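Local coordinates for F5/8 type C domain protein (Bacteroides ovatus, PDB 4ZRX) that probably hydrolyses alpha-L-fucosidic bonds with a TIM-barrel domain and carries an F5/8 type C domain that may bind sugar, at residues E385-M390 with Y458-L463; A38-E43 with I423-M428; G303-L308 with I342-E347; K366-T371 with V441-C446. All coordinates share one frame; numbering follows the deposited sequence.

Interaction 1: residues E385-M390 with Y458-L463; sequences EINLVM and YYAEPL
Leu-388 and Tyr-458 form the apolar centre, with Leu-388 CD2 4.1 Å from Tyr-458 CB. The same methyl lies 4.3 Å from Ala-460 CB, so it spans two residues of the partner segment. Met-390, a selenomethionine, comes to the edge of the Tyr-458 ring with CB near the ring plane. Leu-388 and Tyr-458 also form one antiparallel hydrogen-bonded pair, at the last residue of strand 450-458: Tyr-458 N donates to Leu-388 O, and Tyr-458 O receives Asn-387 N at 3.0 Å and, more weakly, Leu-388 N. Two residues facing one is a classic beta bulge, and it falls where the chain turns a corner between strands 384-386 and 388-393. Farther out, Asn-387 CG sits between its backbone N and carbonyl carbon (chi1 61°), which turns the amide back onto the loop. There it makes a two-bond grip on Ala-460. Ala-460 N reaches a lone pair of Asn-387 OD1 in the carbonyl plane at 2.8 Å, nearly straight at 174°, while Asn-387 ND2 donates to Ala-460 O at 2.9 Å. These bonds fix the amide's rotation and hold its plane 14° from that of the Tyr-459 ring. At the more exposed margin, Glu-385 runs alongside Tyr-459. Strand 427-431 flanks strand 388-393 on the other edge, while Thr-355 of helix 339-356 packs on Leu-388 and Ala-460, and Tyr-351 on Ala-460.

Interaction 2: residues A38-E43 with I423-M428; sequences AWQQME and IGYKRM. With EDO (1,2-ethanediol), chain F.
Tyr-425 meets three side chains of 38-43 in three different ways. Gln-40 lies over one ring face: its CG is 3.8 Å from the Tyr-425 centroid and 28° off the normal, a CH-pi contact, and the two side chains run past each other in opposite directions. Gln-40 is bent at chi2, which leaves its amide plane 21° from the ring. Gln-41 stands its amide almost perpendicular to the ring, near CE1, while its NE2 bonds to Tyr-37 O. Glu-43 crosses Tyr-425 at about a right angle, its carboxylate lying at the ring edge. This joins the end of helix 34-42, where Glu-43 leaves helical geometry with positive phi, to the turn entering strand 427-431, and so links the fucosidase-family barrel to the beta-sandwich. Tyr-425 OH donates to the anti lone pair of Glu-43 OE2 at 2.6 Å. Lys-426 NZ forms a salt bridge with that same Glu-43 OE2 at 2.7 Å, on the syn side and 26° out of the carboxylate plane. Two donors thus grip one oxygen, which would be expected to favour the carboxylate form. A 1,2-ethanediol, probably from the crystallisation liquor, donates from its O1 to Glu-43 OE1 at 2.7 Å and receives a weak bond from Lys-426 NZ at its O2.

Interaction 3: residues G303-L308 with I342-E347; sequences GKVKSL and IKRLKE
Arg-344 carries this contact by folding its chain toward the backbone of Lys-306. CG lies opposite the backbone N (chi1 -179°), and bends at chi2 and chi3 (34°) then swing the guanidinium across the 303-308 segment. Arg-344 NH1 donates to Lys-306 O at 2.7 Å with an angle of 148°. That oxygen lies close to the guanidinium plane, whereas NH1 stands well above the plane of the carbonyl and misses its lone pairs. A water extends the grip, accepting from Arg-344 NH1 at 2.8 Å and donating to Val-305 O at 3.0 Å. On its other edge Arg-344 NE makes a salt bridge with Glu-347 OE1 at 2.8 Å, one helical turn on, so the group is held in its own plane from two directions. The aliphatic part of the arginine is packed as well: Val-305 CG1 lies 3.9 Å from Arg-344 CB, the two side chains running in opposite directions. Leu-308, with an extended first torsion, places CD1 3.7 Å from Glu-347 O. Ser-307 is the N-cap of helix 308-316, its OG bonded to His-310 N and Glu-465. The contact therefore lays the loop leading from strand 279-290 into helix 308-316 along helix 339-356, with Leu-311 of the shorter helix also touching Arg-344.

Interaction 4: residues K366-T371 with V441-C446; sequences KYWSTT and VRIDEC
Trp-368 extends from its strand with CG trans to the backbone N (chi1 176°), carrying the far end of the indole across to 441-446. A chi1 of -58° in Ile-443 brings CG1 to meet it. Trp-368 CH2 lies 3.8 Å from Ile-443 CG1, and Trp-368 CZ3 lies 3.9 Å from Val-441 CG1, a methyl in the plane of the indole at its edge. Thr-370 CG2 sits over one face of the same indole and also touches Ile-443 CG1 at 3.6 Å, so that the three groups pack against one another. Thr-370 OG1 is turned to bond with Thr-371 O on a lone pair. Toward the end of the strand, Cys-446 SG packs 3.8 Å from Thr-371 CA. No hydrogen bond crosses between the segments. Their strand axes come no closer than 9.4 Å and are inclined at 33°, too far apart for sheet pairing, and 368-370 and 438-446 belong to different four-stranded antiparallel sheets. Such side-chain packing between two facing sheets is that of a beta-sandwich core.

How the interactions relate
Interactions 1 and 4 are buried, interactions 2 and 3 lie at the surface. The four-stranded sheet containing 368-370, 450-458, 388-393 and 427-431 is reached by interactions 1, 2 and 4, whereas interaction 3 stays within the fucosidase-family part. Interaction 1 pairs backbones at a corner of that sheet; interaction 4 packs its edge strand on the facing sheet through side chains alone. Interaction 2 joins the sheet to helix 34-42 by charge and ring packing, and interaction 3 ties loop to helix through one arginine. Interactions 1 and 2 touch where strands 388-393 and 427-431 are neighbours, and interactions 1 and 3 meet at Leu-463 and Leu-308. Interactions 3 and 4 are about 39 Å apart between centres.

Interaction 1: residues E385-M390 with Y458-L463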
loop_
_atom_site.group_PDB
_atom_site.type_symbol
_atom_site.label_atom_id
_atom_site.label_comp_id
_atom_site.label_asym_id
_atom_site.label_seq_id
_atom_site.Cartn_x
_atom_site.Cartn_y
_atom_site.Cartn_z
ATOM N N GLU A 385 -12.543 26.491 2.864
ATOM C CA GLU A 385 -13.224 25.404 2.164
ATOM C C GLU A 385 -12.387 24.168 2.445
ATOM O O GLU A 385 -11.153 24.196 2.261
ATOM C CB GLU A 385 -13.227 25.653 0.653
ATOM C CG GLU A 385 -13.951 24.564 -0.123
ATOM C CD GLU A 385 -14.162 24.876 -1.608
ATOM O OE1 GLU A 385 -13.327 25.571 -2.228
ATOM O OE2 GLU A 385 -15.152 24.374 -2.163
ATOM N N ILE A 386 -13.016 23.108 2.949
ATOM C CA ILE A 386 -12.319 21.941 3.368
ATOM C C ILE A 386 -12.991 20.697 2.843
ATOM O O ILE A 386 -14.183 20.654 2.652
ATOM C CB ILE A 386 -12.213 21.880 4.922
ATOM C CG1 ILE A 386 -13.552 21.949 5.629
ATOM C CG2 ILE A 386 -11.353 23.038 5.399
ATOM C CD1 ILE A 386 -13.481 21.539 7.072
ATOM N N ASN A 387 -12.194 19.654 2.642
ATOM C CA ASN A 387 -12.678 18.330 2.302
ATOM C C ASN A 387 -11.892 17.184 2.910
ATOM O O ASN A 387 -12.026 16.006 2.446
ATOM C CB ASN A 387 -12.762 18.191 0.778
ATOM C CG ASN A 387 -11.420 18.347 0.102
ATOM O OD1 ASN A 387 -10.379 18.363 0.731
ATOM N ND2 ASN A 387 -11.444 18.412 -1.212
ATOM N N LEU A 388 -11.088 17.516 3.942
ATOM C CA LEU A 388 -10.191 16.609 4.602
ATOM C C LEU A 388 -10.008 17.060 6.021
ATOM O O LEU A 388 -9.670 18.220 6.274
ATOM C CB LEU A 388 -8.822 16.533 3.871
ATOM C CG LEU A 388 -7.643 15.838 4.496
ATOM C CD1 LEU A 388 -7.938 14.450 4.763
ATOM C CD2 LEU A 388 -6.402 16.011 3.595
ATOM N N VAL A 389 -10.245 16.146 6.927
ATOM C CA VAL A 389 -10.001 16.363 8.373
ATOM C C VAL A 389 -9.058 15.295 8.856
ATOM O O VAL A 389 -9.192 14.114 8.490
ATOM C CB VAL A 389 -11.308 16.405 9.144
ATOM C CG1 VAL A 389 -11.125 16.407 10.668
ATOM C CG2 VAL A 389 -12.095 17.589 8.726
HETATM N N MSE A 390 -8.145 15.717 9.716
HETATM C CA MSE A 390 -7.166 14.856 10.344
HETATM C C MSE A 390 -7.306 14.944 11.862
HETATM O O MSE A 390 -7.435 16.059 12.415
HETATM C CB MSE A 390 -5.758 15.284 9.895
HETATM C CG MSE A 390 -4.688 14.380 10.416
HETATM SE SE MSE A 390 -3.764 15.208 11.799
HETATM C CE MSE A 390 -2.580 16.238 10.887
ATOM N N TYR A 458 -8.034 20.513 5.857
ATOM C CA TYR A 458 -7.386 20.916 4.619
ATOM C C TYR A 458 -8.345 20.804 3.456
ATOM O O TYR A 458 -9.401 20.194 3.540
ATOM C CB TYR A 458 -6.162 20.012 4.317
ATOM C CG TYR A 458 -5.174 19.860 5.438
ATOM C CD1 TYR A 458 -5.323 18.855 6.375
ATOM C CD2 TYR A 458 -4.083 20.754 5.580
ATOM C CE1 TYR A 458 -4.440 18.731 7.415
ATOM C CE2 TYR A 458 -3.150 20.570 6.608
ATOM C CZ TYR A 458 -3.399 19.614 7.559
ATOM O OH TYR A 458 -2.461 19.442 8.543
ATOM N N TYR A 459 -7.925 21.399 2.361
ATOM C CA TYR A 459 -8.509 21.209 1.047
ATOM C C TYR A 459 -7.511 20.403 0.220
ATOM O O TYR A 459 -6.389 20.872 -0.017
ATOM C CB TYR A 459 -8.802 22.528 0.345
ATOM C CG TYR A 459 -9.489 22.254 -0.984
ATOM C CD1 TYR A 459 -10.862 21.979 -1.027
ATOM C CD2 TYR A 459 -8.785 22.206 -2.176
ATOM C CE1 TYR A 459 -11.496 21.699 -2.255
ATOM C CE2 TYR A 459 -9.423 21.910 -3.388
ATOM C CZ TYR A 459 -10.758 21.651 -3.408
ATOM O OH TYR A 459 -11.448 21.386 -4.587
ATOM N N ALA A 460 -7.892 19.173 -0.131
ATOM C CA ALA A 460 -7.108 18.284 -1.002
ATOM C C ALA A 460 -7.731 18.349 -2.401
ATOM O O ALA A 460 -8.906 18.044 -2.562
ATOM C CB ALA A 460 -7.145 16.900 -0.520
ATOM N N GLU A 461 -6.962 18.769 -3.394
ATOM C CA GLU A 461 -7.426 18.778 -4.775
ATOM C C GLU A 461 -7.919 17.347 -5.185
ATOM O O GLU A 461 -7.176 16.352 -5.056
ATOM C CB GLU A 461 -6.288 19.307 -5.674
ATOM C CG GLU A 461 -6.665 20.134 -6.902
ATOM C CD GLU A 461 -7.519 21.367 -6.593
ATOM O OE1 GLU A 461 -7.037 22.384 -6.031
ATOM O OE2 GLU A 461 -8.693 21.302 -6.923
ATOM N N PRO A 462 -9.173 17.217 -5.688
ATOM C CA PRO A 462 -9.613 15.880 -6.104
ATOM C C PRO A 462 -8.840 15.433 -7.332
ATOM O O PRO A 462 -8.537 16.242 -8.198
ATOM C CB PRO A 462 -11.112 16.062 -6.411
ATOM C CG PRO A 462 -11.495 17.314 -5.663
ATOM C CD PRO A 462 -10.296 18.196 -5.759
ATOM N N LEU A 463 -8.452 14.174 -7.367
ATOM C CA LEU A 463 -7.647 13.638 -8.453
ATOM C C LEU A 463 -8.494 12.744 -9.331
ATOM O O LEU A 463 -9.401 12.083 -8.851
ATOM C CB LEU A 463 -6.496 12.806 -7.867
ATOM C CG LEU A 463 -5.448 13.620 -7.115
ATOM C CD1 LEU A 463 -4.526 12.665 -6.340
ATOM C CD2 LEU A 463 -4.601 14.581 -7.981
#

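Interaction 2: residues A38-E43 with I423-M428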
loop_
_atom_site.group_PDB
_atom_site.type_symbol
_atom_site.label_atom_id
_atom_site.label_comp_id
_atom_site.label_asym_id
_atom_site.label_seq_id
_atom_site.Cartn_x
_atom_site.Cartn_y
_atom_site.Cartn_z
ATOM N N ALA A 38 8.550 6.247 18.110
ATOM C CA ALA A 38 9.385 6.914 17.102
ATOM C C ALA A 38 9.132 6.345 15.693
ATOM O O ALA A 38 9.050 7.061 14.695
ATOM C CB ALA A 38 10.876 6.780 17.482
ATOM N N TRP A 39 8.982 5.030 15.609
ATOM C CA TRP A 39 8.673 4.398 14.325
ATOM C C TRP A 39 7.393 4.952 13.729
ATOM O O TRP A 39 7.345 5.307 12.542
ATOM C CB TRP A 39 8.623 2.879 14.536
ATOM C CG TRP A 39 8.102 2.124 13.341
ATOM C CD1 TRP A 39 8.793 1.653 12.258
ATOM C CD2 TRP A 39 6.762 1.738 13.154
ATOM N NE1 TRP A 39 7.936 1.027 11.384
ATOM C CE2 TRP A 39 6.679 1.096 11.891
ATOM C CE3 TRP A 39 5.602 1.953 13.884
ATOM C CZ2 TRP A 39 5.449 0.598 11.388
ATOM C CZ3 TRP A 39 4.403 1.450 13.391
ATOM C CH2 TRP A 39 4.361 0.797 12.144
ATOM N N GLN A 40 6.368 5.061 14.563
ATOM C CA GLN A 40 5.048 5.525 14.165
ATOM C C GLN A 40 5.144 6.947 13.564
ATOM O O GLN A 40 4.490 7.274 12.593
ATOM C CB GLN A 40 4.117 5.555 15.382
ATOM C CG GLN A 40 2.665 5.726 15.056
ATOM C CD GLN A 40 2.009 4.427 14.716
ATOM O OE1 GLN A 40 1.842 3.602 15.576
ATOM N NE2 GLN A 40 1.651 4.227 13.452
ATOM N N GLN A 41 5.987 7.767 14.160
ATOM C CA GLN A 41 6.176 9.145 13.714
ATOM C C GLN A 41 6.738 9.262 12.346
ATOM O O GLN A 41 6.509 10.295 11.680
ATOM C CB GLN A 41 7.038 9.979 14.627
ATOM C CG GLN A 41 6.755 9.849 16.066
ATOM C CD GLN A 41 5.437 10.247 16.456
ATOM O OE1 GLN A 41 5.002 11.365 16.148
ATOM N NE2 GLN A 41 4.722 9.357 17.200
HETATM N N MSE A 42 7.461 8.247 11.874
HETATM C CA MSE A 42 7.989 8.349 10.512
HETATM C C MSE A 42 6.927 8.482 9.475
HETATM O O MSE A 42 7.136 9.205 8.505
HETATM C CB MSE A 42 8.889 7.161 10.175
HETATM C CG MSE A 42 10.061 7.008 11.109
HETATM SE SE MSE A 42 11.290 5.626 10.456
HETATM C CE MSE A 42 10.142 4.141 10.762
ATOM N N GLU A 43 5.859 7.696 9.594
ATOM C CA GLU A 43 4.687 7.668 8.733
ATOM C C GLU A 43 4.916 7.069 7.368
ATOM O O GLU A 43 4.063 6.301 6.917
ATOM C CB GLU A 43 4.012 9.046 8.530
ATOM C CG GLU A 43 3.556 9.700 9.807
ATOM C CD GLU A 43 2.768 10.999 9.612
ATOM O OE1 GLU A 43 2.664 11.500 8.448
ATOM O OE2 GLU A 43 2.362 11.567 10.664
ATOM N N ILE A 423 -9.169 6.335 16.175
ATOM C CA ILE A 423 -8.312 7.387 15.700
ATOM C C ILE A 423 -6.869 6.903 15.776
ATOM O O ILE A 423 -6.284 6.630 14.774
ATOM C CB ILE A 423 -8.540 8.709 16.473
ATOM C CG1 ILE A 423 -9.950 9.211 16.183
ATOM C CG2 ILE A 423 -7.497 9.706 16.072
ATOM C CD1 ILE A 423 -10.342 10.421 16.970
ATOM N N GLY A 424 -6.352 6.698 16.991
ATOM C CA GLY A 424 -4.989 6.210 17.116
ATOM C C GLY A 424 -3.982 7.316 16.875
ATOM O O GLY A 424 -4.200 8.496 17.176
ATOM N N TYR A 425 -2.869 6.931 16.258
ATOM C CA TYR A 425 -1.877 7.907 15.914
ATOM C C TYR A 425 -2.369 8.993 14.977
ATOM O O TYR A 425 -2.106 10.207 15.199
ATOM C CB TYR A 425 -0.644 7.217 15.313
ATOM C CG TYR A 425 0.355 8.174 14.769
ATOM C CD1 TYR A 425 1.122 8.940 15.593
ATOM C CD2 TYR A 425 0.397 8.411 13.401
ATOM C CE1 TYR A 425 2.017 9.884 15.063
ATOM C CE2 TYR A 425 1.240 9.315 12.887
ATOM C CZ TYR A 425 2.042 10.045 13.713
ATOM O OH TYR A 425 2.859 10.987 13.134
ATOM N N LYS A 426 -3.121 8.602 13.973
ATOM C CA LYS A 426 -3.610 9.522 12.952
ATOM C C LYS A 426 -4.726 8.862 12.196
ATOM O O LYS A 426 -4.597 7.733 11.765
ATOM C CB LYS A 426 -2.506 9.932 12.029
ATOM C CG LYS A 426 -2.839 10.981 11.016
ATOM C CD LYS A 426 -1.619 11.566 10.339
ATOM C CE LYS A 426 -0.914 12.482 11.267
ATOM N NZ LYS A 426 0.220 13.259 10.626
ATOM N N ARG A 427 -5.806 9.617 11.988
ATOM C CA ARG A 427 -6.939 9.186 11.192
ATOM C C ARG A 427 -7.372 10.377 10.344
ATOM O O ARG A 427 -7.484 11.522 10.867
ATOM C CB ARG A 427 -8.075 8.772 12.082
ATOM C CG ARG A 427 -9.394 8.394 11.363
ATOM C CD ARG A 427 -9.247 7.213 10.440
ATOM N NE ARG A 427 -10.537 6.547 10.187
ATOM C CZ ARG A 427 -11.283 6.668 9.091
ATOM N NH1 ARG A 427 -10.921 7.331 8.006
ATOM N NH2 ARG A 427 -12.413 5.978 9.044
HETATM N N MSE A 428 -7.545 10.131 9.054
HETATM C CA MSE A 428 -8.004 11.165 8.143
HETATM C C MSE A 428 -9.317 10.764 7.499
HETATM O O MSE A 428 -9.544 9.588 7.187
HETATM C CB MSE A 428 -6.976 11.525 7.104
HETATM C CG MSE A 428 -5.761 12.072 7.759
HETATM SE SE MSE A 428 -4.354 12.860 6.672
HETATM C CE MSE A 428 -3.372 11.287 6.257
HETATM C C1 EDO F . 1.375 14.450 7.264
HETATM O O1 EDO F . 2.278 14.121 8.347
HETATM C C2 EDO F . -0.026 13.806 7.354
HETATM O O2 EDO F . -0.841 14.589 8.243
HETATM O O HOH W 1 5.622 12.767 12.452
#

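Interaction 3: residues G303-L308 with I342-E347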
loop_
_atom_site.group_PDB
_atom_site.type_symbol
_atom_site.label_atom_id
_atom_site.label_comp_id
_atom_site.label_asym_id
_atom_site.label_seq_id
_atom_site.Cartn_x
_atom_site.Cartn_y
_atom_site.Cartn_z
ATOM N N GLY A 303 5.510 0.882 -17.672
ATOM C CA GLY A 303 4.244 1.564 -17.975
ATOM C C GLY A 303 3.142 1.234 -16.994
ATOM O O GLY A 303 1.996 1.583 -17.210
ATOM N N LYS A 304 3.476 0.583 -15.871
ATOM C CA LYS A 304 2.489 0.150 -14.903
ATOM C C LYS A 304 2.800 0.674 -13.506
ATOM O O LYS A 304 2.334 0.121 -12.506
ATOM C CB LYS A 304 2.399 -1.363 -14.883
ATOM C CG LYS A 304 2.027 -1.907 -16.248
ATOM C CD LYS A 304 1.939 -3.389 -16.227
ATOM C CE LYS A 304 1.627 -3.887 -17.659
ATOM N NZ LYS A 304 0.832 -5.110 -17.476
ATOM N N VAL A 305 3.582 1.739 -13.436
ATOM C CA VAL A 305 3.786 2.433 -12.172
ATOM C C VAL A 305 2.406 2.957 -11.741
ATOM O O VAL A 305 1.625 3.518 -12.534
ATOM C CB VAL A 305 4.792 3.552 -12.333
ATOM C CG1 VAL A 305 4.866 4.420 -11.115
ATOM C CG2 VAL A 305 6.151 3.035 -12.726
ATOM N N LYS A 306 2.080 2.791 -10.475
ATOM C CA LYS A 306 0.755 3.144 -9.975
ATOM C C LYS A 306 0.476 4.615 -10.172
ATOM O O LYS A 306 1.393 5.486 -10.087
ATOM C CB LYS A 306 0.655 2.753 -8.492
ATOM C CG LYS A 306 0.481 1.280 -8.263
ATOM C CD LYS A 306 0.422 1.031 -6.772
ATOM C CE LYS A 306 0.046 -0.370 -6.425
ATOM N NZ LYS A 306 0.988 -1.370 -6.928
ATOM N N SER A 307 -0.784 4.931 -10.466
ATOM C CA SER A 307 -1.173 6.306 -10.769
ATOM C C SER A 307 -1.080 7.200 -9.567
ATOM O O SER A 307 -1.095 6.708 -8.421
ATOM C CB SER A 307 -2.627 6.369 -11.236
ATOM O OG SER A 307 -3.539 6.053 -10.227
ATOM N N LEU A 308 -1.023 8.504 -9.811
ATOM C CA LEU A 308 -1.047 9.444 -8.683
ATOM C C LEU A 308 -2.265 9.284 -7.820
ATOM O O LEU A 308 -2.148 9.317 -6.569
ATOM C CB LEU A 308 -0.930 10.876 -9.152
ATOM C CG LEU A 308 -0.967 11.972 -8.106
ATOM C CD1 LEU A 308 0.140 11.791 -7.090
ATOM C CD2 LEU A 308 -0.865 13.320 -8.784
ATOM N N ILE A 342 10.662 7.984 -10.616
ATOM C CA ILE A 342 11.090 9.298 -10.138
ATOM C C ILE A 342 10.002 10.342 -10.373
ATOM O O ILE A 342 9.622 11.089 -9.464
ATOM C CB ILE A 342 12.400 9.743 -10.779
ATOM C CG1 ILE A 342 13.582 8.878 -10.315
ATOM C CG2 ILE A 342 12.655 11.213 -10.457
ATOM C CD1 ILE A 342 14.834 9.029 -11.137
ATOM N N LYS A 343 9.481 10.372 -11.587
ATOM C CA LYS A 343 8.500 11.368 -11.931
ATOM C C LYS A 343 7.246 11.188 -11.072
ATOM O O LYS A 343 6.675 12.170 -10.605
ATOM C CB LYS A 343 8.136 11.274 -13.403
ATOM C CG LYS A 343 7.290 12.414 -13.913
ATOM C CD LYS A 343 7.082 12.278 -15.392
ATOM C CE LYS A 343 6.167 13.377 -15.874
ATOM N NZ LYS A 343 6.256 13.499 -17.320
ATOM N N ARG A 344 6.808 9.949 -10.915
ATOM C CA ARG A 344 5.617 9.678 -10.142
ATOM C C ARG A 344 5.808 9.978 -8.619
ATOM O O ARG A 344 4.881 10.504 -7.965
ATOM C CB ARG A 344 5.136 8.242 -10.374
ATOM C CG ARG A 344 3.895 7.892 -9.616
ATOM C CD ARG A 344 2.650 8.749 -9.942
ATOM N NE ARG A 344 2.592 9.166 -11.332
ATOM C CZ ARG A 344 2.340 8.369 -12.359
ATOM N NH1 ARG A 344 2.115 7.062 -12.209
ATOM N NH2 ARG A 344 2.333 8.908 -13.597
ATOM N N LEU A 345 6.984 9.718 -8.098
ATOM C CA LEU A 345 7.294 10.062 -6.715
ATOM C C LEU A 345 7.281 11.554 -6.480
ATOM O O LEU A 345 6.808 12.008 -5.447
ATOM C CB LEU A 345 8.637 9.481 -6.282
ATOM C CG LEU A 345 8.666 7.961 -6.077
ATOM C CD1 LEU A 345 10.067 7.493 -5.801
ATOM C CD2 LEU A 345 7.723 7.551 -4.931
ATOM N N LYS A 346 7.806 12.313 -7.457
ATOM C CA LYS A 346 7.773 13.772 -7.390
ATOM C C LYS A 346 6.330 14.279 -7.416
ATOM O O LYS A 346 5.958 15.166 -6.644
ATOM C CB LYS A 346 8.533 14.395 -8.555
ATOM C CG LYS A 346 10.022 14.154 -8.406
ATOM C CD LYS A 346 10.861 14.807 -9.519
ATOM C CE LYS A 346 12.325 14.576 -9.285
ATOM N NZ LYS A 346 13.065 14.817 -10.536
ATOM N N GLU A 347 5.544 13.730 -8.317
ATOM C CA GLU A 347 4.102 14.068 -8.386
ATOM C C GLU A 347 3.384 13.799 -7.071
ATOM O O GLU A 347 2.549 14.582 -6.652
ATOM C CB GLU A 347 3.409 13.332 -9.499
ATOM C CG GLU A 347 3.820 13.848 -10.896
ATOM C CD GLU A 347 3.352 12.929 -12.030
ATOM O OE1 GLU A 347 2.647 11.901 -11.765
ATOM O OE2 GLU A 347 3.665 13.275 -13.213
HETATM O O HOH W 2 1.214 5.665 -14.515
#

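Interaction 4: residues K366-T371 with V441-C446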
loop_
_atom_site.group_PDB
_atom_site.type_symbol
_atom_site.label_atom_id
_atom_site.label_comp_id
_atom_site.label_asym_id
_atom_site.label_seq_id
_atom_site.Cartn_x
_atom_site.Cartn_y
_atom_site.Cartn_z
ATOM N N LYS A 366 -5.129 22.266 20.925
ATOM C CA LYS A 366 -5.696 22.345 22.213
ATOM C C LYS A 366 -5.963 20.939 22.639
ATOM O O LYS A 366 -6.909 20.312 22.086
ATOM C CB LYS A 366 -6.999 23.160 22.180
ATOM C CG LYS A 366 -7.674 23.325 23.515
ATOM C CD LYS A 366 -8.848 24.322 23.435
ATOM C CE LYS A 366 -9.474 24.576 24.816
ATOM N NZ LYS A 366 -10.500 25.689 24.791
ATOM N N TYR A 367 -5.222 20.457 23.633
ATOM C CA TYR A 367 -5.346 19.088 24.077
ATOM C C TYR A 367 -6.738 18.920 24.698
ATOM O O TYR A 367 -7.188 19.754 25.522
ATOM C CB TYR A 367 -4.229 18.786 25.057
ATOM C CG TYR A 367 -3.957 17.349 25.439
ATOM C CD1 TYR A 367 -4.658 16.727 26.493
ATOM C CD2 TYR A 367 -2.941 16.630 24.831
ATOM C CE1 TYR A 367 -4.331 15.416 26.917
ATOM C CE2 TYR A 367 -2.623 15.328 25.236
ATOM C CZ TYR A 367 -3.325 14.732 26.263
ATOM O OH TYR A 367 -2.989 13.504 26.696
ATOM N N TRP A 368 -7.422 17.861 24.317
ATOM C CA TRP A 368 -8.826 17.676 24.655
ATOM C C TRP A 368 -9.029 16.351 25.352
ATOM O O TRP A 368 -8.742 15.301 24.761
ATOM C CB TRP A 368 -9.660 17.796 23.385
ATOM C CG TRP A 368 -11.089 17.525 23.604
ATOM C CD1 TRP A 368 -11.847 17.815 24.733
ATOM C CD2 TRP A 368 -11.964 16.960 22.671
ATOM N NE1 TRP A 368 -13.138 17.430 24.526
ATOM C CE2 TRP A 368 -13.240 16.907 23.270
ATOM C CE3 TRP A 368 -11.812 16.517 21.357
ATOM C CZ2 TRP A 368 -14.347 16.364 22.613
ATOM C CZ3 TRP A 368 -12.915 15.983 20.701
ATOM C CH2 TRP A 368 -14.167 15.948 21.335
ATOM N N SER A 369 -9.441 16.408 26.622
ATOM C CA SER A 369 -9.725 15.222 27.383
ATOM C C SER A 369 -11.244 15.049 27.474
ATOM O O SER A 369 -11.933 15.963 27.960
ATOM C CB SER A 369 -9.166 15.355 28.775
ATOM O OG SER A 369 -7.792 15.628 28.743
ATOM N N THR A 370 -11.768 13.897 27.101
ATOM C CA THR A 370 -13.212 13.716 27.077
ATOM C C THR A 370 -13.648 12.309 27.285
ATOM O O THR A 370 -12.958 11.384 26.947
ATOM C CB THR A 370 -13.834 14.260 25.719
ATOM O OG1 THR A 370 -15.264 14.335 25.816
ATOM C CG2 THR A 370 -13.464 13.423 24.564
ATOM N N THR A 371 -14.872 12.142 27.760
ATOM C CA THR A 371 -15.501 10.839 27.778
ATOM C C THR A 371 -16.579 10.803 26.727
ATOM O O THR A 371 -16.740 11.754 25.954
ATOM C CB THR A 371 -16.132 10.550 29.159
ATOM O OG1 THR A 371 -17.097 11.570 29.457
ATOM C CG2 THR A 371 -15.054 10.575 30.215
ATOM N N VAL A 441 -16.029 18.151 16.730
ATOM C CA VAL A 441 -15.733 16.739 16.834
ATOM C C VAL A 441 -16.426 16.248 18.077
ATOM O O VAL A 441 -16.428 16.902 19.122
ATOM C CB VAL A 441 -14.216 16.493 16.984
ATOM C CG1 VAL A 441 -13.911 14.989 17.116
ATOM C CG2 VAL A 441 -13.486 17.121 15.808
ATOM N N ARG A 442 -17.108 15.131 17.916
ATOM C CA ARG A 442 -17.799 14.463 18.996
ATOM C C ARG A 442 -17.228 13.070 19.199
ATOM O O ARG A 442 -17.197 12.290 18.252
ATOM C CB ARG A 442 -19.296 14.360 18.668
ATOM C CG ARG A 442 -20.113 13.861 19.845
ATOM C CD ARG A 442 -21.627 13.849 19.516
ATOM N NE ARG A 442 -22.029 15.201 19.109
ATOM C CZ ARG A 442 -22.310 15.622 17.863
ATOM N NH1 ARG A 442 -22.356 14.823 16.812
ATOM N NH2 ARG A 442 -22.531 16.919 17.701
ATOM N N ILE A 443 -16.756 12.767 20.383
ATOM C CA ILE A 443 -16.327 11.403 20.704
ATOM C C ILE A 443 -17.540 10.679 21.206
ATOM O O ILE A 443 -18.023 10.897 22.330
ATOM C CB ILE A 443 -15.177 11.342 21.723
ATOM C CG1 ILE A 443 -13.928 12.131 21.234
ATOM C CG2 ILE A 443 -14.891 9.878 22.031
ATOM C CD1 ILE A 443 -13.449 11.830 19.817
ATOM N N ASP A 444 -18.089 9.854 20.345
ATOM C CA ASP A 444 -19.305 9.077 20.659
ATOM C C ASP A 444 -19.043 7.946 21.630
ATOM O O ASP A 444 -19.871 7.667 22.540
ATOM C CB ASP A 444 -19.984 8.596 19.384
ATOM C CG ASP A 444 -20.351 9.753 18.452
ATOM O OD1 ASP A 444 -21.142 10.636 18.859
ATOM O OD2 ASP A 444 -19.871 9.725 17.300
ATOM N N GLU A 445 -17.915 7.274 21.472
ATOM C CA GLU A 445 -17.566 6.155 22.341
ATOM C C GLU A 445 -16.073 6.144 22.554
ATOM O O GLU A 445 -15.347 6.316 21.606
ATOM C CB GLU A 445 -17.954 4.818 21.704
ATOM C CG GLU A 445 -19.458 4.544 21.546
ATOM C CD GLU A 445 -19.683 3.239 20.785
ATOM O OE1 GLU A 445 -18.901 2.254 20.998
ATOM O OE2 GLU A 445 -20.587 3.213 19.920
ATOM N N CYS A 446 -15.645 5.844 23.774
ATOM C CA CYS A 446 -14.207 5.663 24.027
ATOM C C CYS A 446 -13.999 4.821 25.241
ATOM O O CYS A 446 -14.945 4.641 26.058
ATOM C CB CYS A 446 -13.490 6.973 24.139
ATOM S SG CYS A 446 -14.093 8.087 25.485
#